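PDB 4GF2: erythrocyte binding antigen 140 from Plasmodium falciparum, which probably binds receptors on the host red-cell surface during erythrocyte invasion, here represented by a fragment holding its two Duffy binding-like domains. Local coordinates for residues 53-59 with 122-127; 229-234 with 265-269. The protein carries 3 engineered substitutions. One frame throughout, in Å; residues are numbered along the deposited sequence.

Contact 1 (53-59 with 122-127)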
loop_
_atom_site.group_PDB
_atom_site.type_symbol
_atom_site.label_atom_id
_atom_site.label_comp_id
_atom_site.label_asym_id
_atom_site.label_seq_id
_atom_site.Cartn_x
_atom_site.Cartn_y
_atom_site.Cartn_z
ATOM N N LEU A 53 31.346 -9.662 -46.046
ATOM C CA LEU A 53 30.438 -8.932 -46.923
ATOM C C LEU A 53 31.208 -8.400 -48.128
ATOM O O LEU A 53 31.095 -7.230 -48.496
ATOM C CB LEU A 53 29.766 -7.791 -46.157
ATOM C CG LEU A 53 29.000 -8.221 -44.903
ATOM C CD1 LEU A 53 28.420 -7.018 -44.182
ATOM C CD2 LEU A 53 27.898 -9.208 -45.258
ATOM N N GLU A 54 31.986 -9.288 -48.741
ATOM C CA GLU A 54 32.924 -8.915 -49.796
ATOM C C GLU A 54 32.228 -8.205 -50.948
ATOM O O GLU A 54 32.737 -7.219 -51.479
ATOM C CB GLU A 54 33.656 -10.150 -50.334
ATOM C CG GLU A 54 34.168 -11.108 -49.264
ATOM C CD GLU A 54 33.144 -12.161 -48.881
ATOM O OE1 GLU A 54 32.184 -12.360 -49.651
ATOM O OE2 GLU A 54 33.292 -12.781 -47.809
ATOM N N THR A 55 31.064 -8.717 -51.334
ATOM C CA THR A 55 30.332 -8.177 -52.470
ATOM C C THR A 55 28.879 -7.918 -52.099
ATOM O O THR A 55 28.428 -8.280 -51.010
ATOM C CB THR A 55 30.361 -9.153 -53.652
ATOM O OG1 THR A 55 29.643 -10.343 -53.306
ATOM C CG2 THR A 55 31.799 -9.514 -54.015
ATOM N N MET A 56 28.146 -7.292 -53.012
ATOM C CA MET A 56 26.735 -7.017 -52.787
ATOM C C MET A 56 25.938 -8.312 -52.826
ATOM O O MET A 56 24.946 -8.463 -52.110
ATOM C CB MET A 56 26.201 -6.045 -53.837
ATOM C CG MET A 56 26.867 -4.679 -53.815
ATOM S SD MET A 56 25.676 -3.327 -53.776
ATOM C CE MET A 56 26.403 -2.219 -54.968
ATOM N N GLU A 57 26.367 -9.245 -53.670
ATOM C CA GLU A 57 25.731 -10.553 -53.730
ATOM C C GLU A 57 25.812 -11.196 -52.352
ATOM O O GLU A 57 24.833 -11.753 -51.858
ATOM C CB GLU A 57 26.407 -11.449 -54.771
ATOM C CG GLU A 57 26.334 -10.916 -56.196
ATOM C CD GLU A 57 26.823 -11.921 -57.224
ATOM O OE1 GLU A 57 26.711 -13.140 -56.967
ATOM O OE2 GLU A 57 27.321 -11.495 -58.290
ATOM N N LYS A 58 26.981 -11.100 -51.730
ATOM C CA LYS A 58 27.185 -11.681 -50.413
ATOM C C LYS A 58 26.279 -11.004 -49.393
ATOM O O LYS A 58 25.602 -11.673 -48.613
ATOM C CB LYS A 58 28.647 -11.547 -49.987
ATOM C CG LYS A 58 29.028 -12.422 -48.803
ATOM C CD LYS A 58 28.837 -13.896 -49.123
ATOM C CE LYS A 58 29.351 -14.783 -48.006
ATOM N NZ LYS A 58 29.117 -16.223 -48.302
ATOM N N PHE A 59 26.261 -9.675 -49.405
ATOM C CA PHE A 59 25.415 -8.923 -48.487
ATOM C C PHE A 59 23.962 -9.370 -48.603
ATOM O O PHE A 59 23.263 -9.502 -47.601
ATOM C CB PHE A 59 25.514 -7.421 -48.749
ATOM C CG PHE A 59 24.519 -6.612 -47.968
ATOM C CD1 PHE A 59 24.757 -6.291 -46.642
ATOM C CD2 PHE A 59 23.337 -6.188 -48.554
ATOM C CE1 PHE A 59 23.837 -5.557 -45.914
ATOM C CE2 PHE A 59 22.413 -5.452 -47.832
ATOM C CZ PHE A 59 22.665 -5.136 -46.508
ATOM N N LYS A 122 30.280 -0.956 -45.241
ATOM C CA LYS A 122 30.346 -1.802 -46.424
ATOM C C LYS A 122 29.677 -1.122 -47.611
ATOM O O LYS A 122 30.148 -1.225 -48.743
ATOM C CB LYS A 122 29.694 -3.159 -46.159
ATOM C CG LYS A 122 30.422 -4.000 -45.123
ATOM C CD LYS A 122 31.924 -4.059 -45.385
ATOM C CE LYS A 122 32.234 -4.566 -46.784
ATOM N NZ LYS A 122 33.700 -4.664 -47.032
ATOM N N PHE A 123 28.576 -0.424 -47.354
ATOM C CA PHE A 123 27.890 0.291 -48.419
ATOM C C PHE A 123 28.698 1.513 -48.853
ATOM O O PHE A 123 28.567 1.975 -49.984
ATOM C CB PHE A 123 26.467 0.669 -48.001
ATOM C CG PHE A 123 25.430 -0.330 -48.435
ATOM C CD1 PHE A 123 25.216 -1.491 -47.708
ATOM C CD2 PHE A 123 24.676 -0.113 -49.577
ATOM C CE1 PHE A 123 24.264 -2.415 -48.110
ATOM C CE2 PHE A 123 23.722 -1.031 -49.986
ATOM C CZ PHE A 123 23.515 -2.185 -49.253
ATOM N N SER A 124 29.540 2.026 -47.960
ATOM C CA SER A 124 30.519 3.044 -48.340
ATOM C C SER A 124 31.472 2.471 -49.375
ATOM O O SER A 124 31.806 3.128 -50.357
ATOM C CB SER A 124 31.318 3.528 -47.129
ATOM O OG SER A 124 30.659 4.594 -46.472
ATOM N N ASP A 125 31.914 1.240 -49.140
ATOM C CA ASP A 125 32.813 0.562 -50.064
ATOM C C ASP A 125 32.102 0.233 -51.376
ATOM O O ASP A 125 32.647 0.453 -52.459
ATOM C CB ASP A 125 33.362 -0.717 -49.429
ATOM C CG ASP A 125 34.122 -0.452 -48.142
ATOM O OD1 ASP A 125 34.615 0.684 -47.961
ATOM O OD2 ASP A 125 34.228 -1.380 -47.312
ATOM N N TYR A 126 30.881 -0.284 -51.274
ATOM C CA TYR A 126 30.124 -0.698 -52.448
ATOM C C TYR A 126 29.939 0.460 -53.427
ATOM O O TYR A 126 30.153 0.308 -54.629
ATOM C CB TYR A 126 28.752 -1.239 -52.035
ATOM C CG TYR A 126 28.785 -2.485 -51.172
ATOM C CD1 TYR A 126 29.881 -3.342 -51.180
ATOM C CD2 TYR A 126 27.714 -2.803 -50.348
ATOM C CE1 TYR A 126 29.904 -4.479 -50.388
ATOM C CE2 TYR A 126 27.729 -3.932 -49.555
ATOM C CZ TYR A 126 28.823 -4.767 -49.577
ATOM O OH TYR A 126 28.834 -5.894 -48.784
ATOM N N TYR A 127 29.547 1.617 -52.905
ATOM C CA TYR A 127 29.213 2.762 -53.745
ATOM C C TYR A 127 30.266 3.864 -53.699
ATOM O O TYR A 127 30.201 4.822 -54.469
ATOM C CB TYR A 127 27.856 3.328 -53.326
ATOM C CG TYR A 127 26.716 2.395 -53.639
ATOM C CD1 TYR A 127 26.449 1.299 -52.828
ATOM C CD2 TYR A 127 25.918 2.597 -54.756
ATOM C CE1 TYR A 127 25.415 0.439 -53.116
ATOM C CE2 TYR A 127 24.880 1.742 -55.052
ATOM C CZ TYR A 127 24.633 0.666 -54.231
ATOM O OH TYR A 127 23.598 -0.187 -54.534
#

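Contact 2 (229-234 with 265-269)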
loop_
_atom_site.group_PDB
_atom_site.type_symbol
_atom_site.label_atom_id
_atom_site.label_comp_id
_atom_site.label_asym_id
_atom_site.label_seq_id
_atom_site.Cartn_x
_atom_site.Cartn_y
_atom_site.Cartn_z
ATOM N N SER A 229 3.246 -0.036 -17.464
ATOM C CA SER A 229 2.665 0.164 -18.786
ATOM C C SER A 229 2.364 1.635 -19.060
ATOM O O SER A 229 2.558 2.113 -20.177
ATOM C CB SER A 229 1.390 -0.665 -18.940
ATOM O OG SER A 229 1.675 -2.051 -18.848
ATOM N N LYS A 230 1.891 2.356 -18.049
ATOM C CA LYS A 230 1.542 3.759 -18.243
ATOM C C LYS A 230 2.764 4.620 -18.565
ATOM O O LYS A 230 2.694 5.505 -19.417
ATOM C CB LYS A 230 0.815 4.327 -17.025
ATOM C CG LYS A 230 0.564 5.824 -17.142
ATOM C CD LYS A 230 -0.372 6.337 -16.062
ATOM C CE LYS A 230 -0.632 7.828 -16.226
ATOM N NZ LYS A 230 -1.654 8.331 -15.269
ATOM N N THR A 231 3.879 4.369 -17.886
ATOM C CA THR A 231 5.094 5.125 -18.156
ATOM C C THR A 231 5.591 4.786 -19.560
ATOM O O THR A 231 6.042 5.664 -20.295
ATOM C CB THR A 231 6.208 4.849 -17.111
ATOM O OG1 THR A 231 6.690 3.508 -17.246
ATOM C CG2 THR A 231 5.689 5.062 -15.690
ATOM N N GLN A 232 5.480 3.514 -19.935
ATOM C CA GLN A 232 5.915 3.065 -21.253
ATOM C C GLN A 232 5.144 3.779 -22.355
ATOM O O GLN A 232 5.739 4.311 -23.294
ATOM C CB GLN A 232 5.744 1.549 -21.395
ATOM C CG GLN A 232 6.829 0.734 -20.706
ATOM C CD GLN A 232 6.634 -0.764 -20.870
ATOM O OE1 GLN A 232 5.631 -1.217 -21.425
ATOM N NE2 GLN A 232 7.597 -1.541 -20.387
ATOM N N MET A 233 3.821 3.796 -22.239
ATOM C CA MET A 233 2.998 4.402 -23.274
ATOM C C MET A 233 3.260 5.902 -23.356
ATOM O O MET A 233 3.247 6.476 -24.440
ATOM C CB MET A 233 1.513 4.134 -23.032
ATOM C CG MET A 233 0.680 4.205 -24.310
ATOM S SD MET A 233 -1.090 3.999 -24.038
ATOM C CE MET A 233 -1.494 5.548 -23.253
ATOM N N GLU A 234 3.503 6.534 -22.214
ATOM C CA GLU A 234 3.833 7.955 -22.204
ATOM C C GLU A 234 5.028 8.204 -23.117
ATOM O O GLU A 234 4.969 9.041 -24.015
ATOM C CB GLU A 234 4.134 8.438 -20.784
ATOM C CG GLU A 234 2.898 8.591 -19.912
ATOM C CD GLU A 234 3.239 8.916 -18.468
ATOM O OE1 GLU A 234 4.414 9.231 -18.189
ATOM O OE2 GLU A 234 2.329 8.857 -17.614
ATOM N N LEU A 265 -4.495 8.702 -22.317
ATOM C CA LEU A 265 -3.614 7.962 -21.417
ATOM C C LEU A 265 -4.255 7.766 -20.052
ATOM O O LEU A 265 -4.440 6.638 -19.599
ATOM C CB LEU A 265 -2.276 8.683 -21.246
ATOM C CG LEU A 265 -1.387 8.781 -22.485
ATOM C CD1 LEU A 265 -1.342 10.206 -23.008
ATOM C CD2 LEU A 265 0.018 8.281 -22.174
ATOM N N ASP A 266 -4.591 8.872 -19.399
ATOM C CA ASP A 266 -5.172 8.824 -18.064
ATOM C C ASP A 266 -6.338 7.840 -18.013
ATOM O O ASP A 266 -6.311 6.874 -17.251
ATOM C CB ASP A 266 -5.632 10.221 -17.636
ATOM C CG ASP A 266 -6.114 10.264 -16.196
ATOM O OD1 ASP A 266 -5.750 9.356 -15.418
ATOM O OD2 ASP A 266 -6.851 11.209 -15.843
ATOM N N ASP A 267 -7.352 8.082 -18.837
ATOM C CA ASP A 267 -8.541 7.235 -18.861
ATOM C C ASP A 267 -8.194 5.816 -19.299
ATOM O O ASP A 267 -8.922 4.868 -19.003
ATOM C CB ASP A 267 -9.593 7.828 -19.801
ATOM C CG ASP A 267 -10.881 7.028 -19.814
ATOM O OD1 ASP A 267 -11.256 6.481 -18.753
ATOM O OD2 ASP A 267 -11.517 6.947 -20.885
ATOM N N PHE A 268 -7.076 5.679 -20.004
ATOM C CA PHE A 268 -6.624 4.383 -20.490
ATOM C C PHE A 268 -6.162 3.511 -19.326
ATOM O O PHE A 268 -6.310 2.289 -19.357
ATOM C CB PHE A 268 -5.484 4.575 -21.492
ATOM C CG PHE A 268 -5.238 3.389 -22.378
ATOM C CD1 PHE A 268 -6.012 3.177 -23.505
ATOM C CD2 PHE A 268 -4.221 2.495 -22.094
ATOM C CE1 PHE A 268 -5.784 2.089 -24.327
ATOM C CE2 PHE A 268 -3.985 1.407 -22.912
ATOM C CZ PHE A 268 -4.768 1.204 -24.031
ATOM N N PHE A 269 -5.611 4.146 -18.295
ATOM C CA PHE A 269 -5.075 3.415 -17.151
ATOM C C PHE A 269 -5.860 3.641 -15.858
ATOM O O PHE A 269 -5.512 3.078 -14.820
ATOM C CB PHE A 269 -3.609 3.782 -16.934
ATOM C CG PHE A 269 -2.728 3.447 -18.097
ATOM C CD1 PHE A 269 -2.386 2.134 -18.365
ATOM C CD2 PHE A 269 -2.243 4.442 -18.922
ATOM C CE1 PHE A 269 -1.577 1.823 -19.438
ATOM C CE2 PHE A 269 -1.434 4.138 -19.993
ATOM C CZ PHE A 269 -1.099 2.828 -20.252
#

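Contact 1 (53-59 with 122-127)
The CA atoms of Leu53 and Lys122 are 7.1 Å apart and those of Met56 and Tyr126 7.2 Å where the start of helix 56-78 meets the end of helix 110-127 in the helical first Duffy binding-like domain. Thr55 is the N-cap of the first helix: its OG1 accepts from Lys58 N at 3.2 Å. The Tyr126 hydroxyl donates to Leu53 O at 2.6 Å, arriving 36° out of the carbonyl plane; Leu53 O itself lies at the edge of the Tyr126 ring, in its plane. One face of that ring takes a CH-pi contact from Met56 CG, 4.1 Å from the centroid. The Met56 chain is bent at chi2 and chi3, which takes SD obliquely past the same ring, a Met-aromatic contact, and CE to Tyr127 CE1. The edge of Phe123 points into the face of Phe59 in a T-shaped stack with planes at 86°; CG anti to N (chi1 172°) places the Phe59 ring for this, and Trp142 adds another edge-to-face pair. Lys122 CG packs on Leu53 CD1 at 3.7 Å; beyond it the bent chain brings CE beside Leu53 O, and NZ forms a salt bridge with Asp125 OD2, a weak hydrogen bond at 3.3 Å.

Contact 2 (229-234 with 265-269)
The Phe269 ring is held between Lys230 on one face and its neighbour Phe268 on the other. Lys230 CA sits 3.6 Å from the ring centroid in a CH-pi contact, only 21° off the normal, and on the opposite face Phe268 CD2 lies above the plane, displaced toward the rim. Phe268 in turn presents its edge to Phe269 CE1 and takes Met233 SD over one face, 4.3 Å from its centroid, a Met-aromatic contact. The same sulfur approaches the Phe269 ring obliquely. This is packing of two nearly antiparallel helical segments, 229-234 of the long helix 213-242 and the short helix 265-269, whose axes pass 10.6 Å apart at 155°.

Lys230 lays its aliphatic chain across the ring because CG is anti to its backbone N (chi1 174°) and the rest is extended; CG comes to 3.6 Å from Phe269 CD2. Met233 takes a similar first torsion but turns at chi3, so that its methyl CE packs against Leu265 CG and CD2 as well as Phe269 CE2. On the flank, Glu234 CG touches Leu265 CD2 at 3.7 Å. Phe257 of helix 252-259 adds to the apolar cluster by touching both Met233 and Leu265, and Trp183 of helix 175-202 also touches Met233.

No hydrogen bond joins the segments. Lys230 NZ and Asp266 OD1 stay 4.2 Å apart, longer than a salt bridge, and Asp266 OD2 pairs with Lys270 instead. Cohesion therefore rests on aromatic, sulfur and aliphatic packing, with charge attraction probably a minor, peripheral term.

Starting from the N terminus, the chain passes the small two-stranded sheet of 23-27 and 33-37 before reaching contact 1, which closes a largely helical loop of 62 residues and ties the start of helix 56-78 to the end of helix 110-127. It then runs through helices 132-155 and 175-202 to contact 2. There a shorter loop of 30 residues, including helix 252-259, returns to helix 213-242 through helix 265-269. The two loops follow one another in series, neither nesting nor crossing. Their centres lie about 44 Å apart and their nearest atoms about 30 Å, so they belong to separate regions: contact 1 far from the chain's centre, contact 2 much nearer to it.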